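Local atomic coordinates of A-adding tRNA nucleotidyltransferase (Aquifex aeolicus, PDB entry 4WBY), a protein that adds the terminal adenosine to transfer RNA ending in CC, using ATP and magnesium to complete the CCA tail. Residues I3-P6 and E7-E11; G31-V34 and R35-L39. All blocks are in the same frame, centred on the assembly; numbering follows the deposited sequence.

Interaction 1. Residues I3-P6 and E7-E11; sequences IKVP and ENIEE. With SO4 (sulfate ion), chain F.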
# COMPACT_ATOMS: atom_id res chain seq x y z
N ILE A 3 28.70 0.71 -2.12
CA ILE A 3 28.12 0.92 -0.80
C ILE A 3 28.47 -0.24 0.11
O ILE A 3 28.86 -1.31 -0.36
CB ILE A 3 26.59 1.08 -0.85
CG1 ILE A 3 25.99 0.36 -2.05
CG2 ILE A 3 26.20 2.54 -0.85
CD1 ILE A 3 25.99 -1.12 -1.90
N LYS A 4 28.34 -0.03 1.41
CA LYS A 4 28.39 -1.14 2.33
C LYS A 4 27.01 -1.79 2.36
O LYS A 4 25.98 -1.11 2.37
CB LYS A 4 28.82 -0.70 3.73
CG LYS A 4 30.20 -0.07 3.79
CD LYS A 4 31.28 -1.03 3.34
CE LYS A 4 32.64 -0.35 3.29
NZ LYS A 4 32.97 0.32 4.58
N VAL A 5 27.01 -3.11 2.33
CA VAL A 5 25.78 -3.86 2.43
C VAL A 5 25.28 -3.76 3.88
O VAL A 5 26.09 -3.84 4.81
CB VAL A 5 26.01 -5.33 2.00
CG1 VAL A 5 24.76 -6.17 2.18
CG2 VAL A 5 26.49 -5.38 0.55
N PRO A 6 23.97 -3.54 4.08
CA PRO A 6 23.47 -3.46 5.45
C PRO A 6 23.88 -4.66 6.30
O PRO A 6 23.94 -5.78 5.79
CB PRO A 6 21.95 -3.43 5.26
CG PRO A 6 21.78 -2.73 3.95
CD PRO A 6 22.92 -3.24 3.09
N GLU A 7 24.17 -4.41 7.57
CA GLU A 7 24.70 -5.45 8.44
C GLU A 7 23.78 -6.67 8.53
O GLU A 7 24.26 -7.79 8.66
CB GLU A 7 24.97 -4.89 9.84
CG GLU A 7 26.24 -4.06 9.93
CD GLU A 7 26.64 -3.73 11.36
OE1 GLU A 7 27.33 -2.71 11.56
OE2 GLU A 7 26.27 -4.50 12.28
N ASN A 8 22.47 -6.46 8.45
CA ASN A 8 21.57 -7.61 8.60
C ASN A 8 21.51 -8.50 7.36
O ASN A 8 21.02 -9.62 7.44
CB ASN A 8 20.16 -7.15 8.98
CG ASN A 8 19.46 -6.41 7.87
OD1 ASN A 8 20.05 -5.56 7.21
ND2 ASN A 8 18.18 -6.73 7.65
N ILE A 9 22.04 -8.02 6.23
CA ILE A 9 22.04 -8.74 4.96
C ILE A 9 23.44 -9.23 4.58
O ILE A 9 23.60 -10.11 3.74
CB ILE A 9 21.49 -7.83 3.83
CG1 ILE A 9 20.07 -7.39 4.14
CG2 ILE A 9 21.52 -8.50 2.46
CD1 ILE A 9 19.56 -6.39 3.15
N GLU A 10 24.47 -8.67 5.22
CA GLU A 10 25.86 -8.90 4.83
C GLU A 10 26.26 -10.37 4.77
O GLU A 10 26.85 -10.81 3.78
CB GLU A 10 26.77 -8.13 5.80
CG GLU A 10 28.23 -8.58 5.82
CD GLU A 10 29.05 -8.07 4.64
OE1 GLU A 10 28.49 -7.41 3.74
OE2 GLU A 10 30.28 -8.34 4.62
N GLU A 11 25.95 -11.15 5.80
CA GLU A 11 26.38 -12.56 5.81
C GLU A 11 25.81 -13.34 4.63
O GLU A 11 26.53 -14.07 3.94
CB GLU A 11 26.00 -13.24 7.12
CG GLU A 11 26.81 -12.80 8.32
CD GLU A 11 26.61 -13.70 9.53
OE1 GLU A 11 25.87 -14.70 9.43
OE2 GLU A 11 27.20 -13.40 10.60
S SO4 F . 23.34 -0.99 8.50
O1 SO4 F . 22.90 -0.56 7.16
O2 SO4 F . 23.64 0.19 9.31
O3 SO4 F . 22.27 -1.76 9.13
O4 SO4 F . 24.54 -1.80 8.39
O HOH W 1 29.48 -4.99 3.25

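Interaction 2. Residues G31-V34 and R35-L39; sequences GGVV and RDILL. With SO4 (sulfate ion), chain D.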
# COMPACT_ATOMS: atom_id res chain seq x y z
N GLY A 31 16.69 -3.81 -7.56
CA GLY A 31 15.37 -3.22 -7.65
C GLY A 31 14.96 -2.35 -6.49
O GLY A 31 15.75 -1.55 -5.98
N GLY A 32 13.71 -2.51 -6.06
CA GLY A 32 13.16 -1.72 -4.97
C GLY A 32 13.98 -1.87 -3.69
O GLY A 32 14.09 -0.94 -2.91
N VAL A 33 14.56 -3.05 -3.48
CA VAL A 33 15.38 -3.26 -2.28
C VAL A 33 16.62 -2.37 -2.31
O VAL A 33 17.03 -1.82 -1.28
CB VAL A 33 15.78 -4.73 -2.15
CG1 VAL A 33 16.63 -4.92 -0.92
CG2 VAL A 33 14.52 -5.59 -2.08
N VAL A 34 17.21 -2.19 -3.49
CA VAL A 34 18.38 -1.33 -3.61
C VAL A 34 17.97 0.13 -3.38
O VAL A 34 18.66 0.86 -2.67
CB VAL A 34 19.06 -1.49 -4.99
CG1 VAL A 34 20.20 -0.50 -5.15
CG2 VAL A 34 19.56 -2.94 -5.16
N ARG A 35 16.85 0.53 -3.96
CA ARG A 35 16.27 1.84 -3.67
C ARG A 35 16.13 2.04 -2.16
O ARG A 35 16.57 3.06 -1.61
CB ARG A 35 14.90 1.98 -4.36
CG ARG A 35 14.17 3.29 -4.07
CD ARG A 35 12.67 3.15 -4.32
NE ARG A 35 12.09 2.17 -3.40
CZ ARG A 35 11.25 1.20 -3.73
NH1 ARG A 35 10.83 1.06 -4.98
NH2 ARG A 35 10.80 0.37 -2.78
N ASP A 36 15.53 1.07 -1.47
CA ASP A 36 15.26 1.25 -0.05
C ASP A 36 16.55 1.28 0.78
O ASP A 36 16.63 2.00 1.77
CB ASP A 36 14.30 0.17 0.44
CG ASP A 36 12.87 0.41 -0.04
OD1 ASP A 36 12.60 1.53 -0.53
OD2 ASP A 36 12.03 -0.51 0.05
N ILE A 37 17.56 0.51 0.38
CA ILE A 37 18.86 0.61 1.04
C ILE A 37 19.44 2.01 0.87
O ILE A 37 19.94 2.62 1.83
CB ILE A 37 19.84 -0.45 0.51
CG1 ILE A 37 19.41 -1.84 0.96
CG2 ILE A 37 21.27 -0.15 0.95
CD1 ILE A 37 20.17 -2.96 0.28
N LEU A 38 19.35 2.55 -0.34
CA LEU A 38 19.83 3.92 -0.58
C LEU A 38 19.01 4.96 0.17
O LEU A 38 19.52 6.04 0.47
CB LEU A 38 19.84 4.24 -2.08
CG LEU A 38 20.91 3.48 -2.86
CD1 LEU A 38 20.64 3.58 -4.37
CD2 LEU A 38 22.30 4.02 -2.52
N LEU A 39 17.75 4.65 0.47
CA LEU A 39 16.92 5.57 1.24
C LEU A 39 17.08 5.35 2.75
O LEU A 39 16.35 5.95 3.54
CB LEU A 39 15.44 5.43 0.85
CG LEU A 39 15.04 5.79 -0.58
CD1 LEU A 39 13.58 5.40 -0.86
CD2 LEU A 39 15.26 7.27 -0.85
S SO4 D . 7.78 -1.65 -3.90
O1 SO4 D . 9.05 -1.54 -4.63
O2 SO4 D . 7.81 -0.69 -2.80
O3 SO4 D . 6.64 -1.40 -4.78
O4 SO4 D . 7.70 -3.00 -3.34

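Interaction 1. Residues I3-P6 and E7-E11
The carbonyl oxygen of P6 closes the turn that leads from the loop at I3-P6 into E7-E11, the opening of helix 7-22. It accepts I9 N at 3.0 Å, with the donor standing about 50° out of the carbonyl plane, and a weak second bond from E10 N, bent to 123° at the hydrogen. V5 precedes the turn, and its CA lies 5.6 Å from the CA of E10.

V5 turns its side chain toward the turn. With CG1 anti to its backbone N (chi1 176°), that methyl packs against I9 CG2 at 4.0 Å, while V5 CB lies 3.7 Å from E10 OE1. The E10 chain folds back at chi2, and a water links the two residues, accepting from V5 N at 3.2 Å and donating to E10 OE1 at 2.7 Å. E10 has further partners in Y134, through OE1, and R14, through a salt bridge of OE2. P6 CB sits 3.5 Å from N8 OD1. E7 N donates to O4 of a sulfate, probably from the crystallisation liquor, at 2.8 Å.

The contact is thus the entry turn of a helix, anchored on both its parts: the backbone of I3 pairs with G135 and V5 packs on Y134, tying the lead-in to the loop after strand 126-128, while N8 ND2 bonds to V43 O, tying the first turn to the loop after helix 32-38.

Interaction 2. Residues G31-V34 and R35-L39
O1 of the bound sulfate is gripped by both terminal nitrogens of the R35 guanidinium, NH1 and NH2, each at 3.2 Å, and lies at the edge of that group in its plane. NH2 adds a weak bond to O2. The ion, probably from the crystallisation liquor, also bonds to R172 and R176; these arginines, like G32 to R35, belong to the ATP-binding residues, which is consistent with an anion occupying part of the nucleotide site.

D36 holds the guanidinium at another point of its edge. R35 NE donates to D36 OD1 at 3.0 Å in a salt bridge, nearly in the guanidinium plane (5° out of it) but about 49° above the carboxylate plane; two weak bonds from NH2 supplement it. The R35 chain, bent at chi3 (63°), curls back to put one guanidinium face under G32 O, toward its rim. G32 CA approaches R35 NH1 to 3.6 Å, and NH1 is further fixed by N123 OD1.

G31 is the N-cap, and its oxygen receives R35 N in a nearly straight bond of 3.1 Å, in the carbonyl plane. Three more i to i+4 bonds continue the helix through L38. Along it V34 and L38 lie side by side, CG1 to CD1 at 4.2 Å.

Helix 32-38 follows strand 26-30 in the polymerase head domain: V34 and I37 rest on strand 126-128, L38 on helix 143-149, and R35 on F173 of helix 165-177.

How the interactions relate
Following the chain, one piece of a longer protein, from the N terminus, interaction 1 closes first, as the loop I3-P6 turns into helix 7-22. The chain then runs through that helix and strand 26-30 before interaction 2 opens at G31, so the two local contacts stand in series, neither nesting nor crossing. Their centres are about 13 Å apart, yet they touch: P6 CG packs on I37 CG1 at 3.9 Å, and the I9 side chain lies about 5 Å from that of V33, an ATP-binding residue. Loop residue V43 contacts both, meeting N8 and I9, then D36 and I37. Together they join the entry to helix 7-22 with helix 32-38, whose first turn (G32-R35) binds ATP.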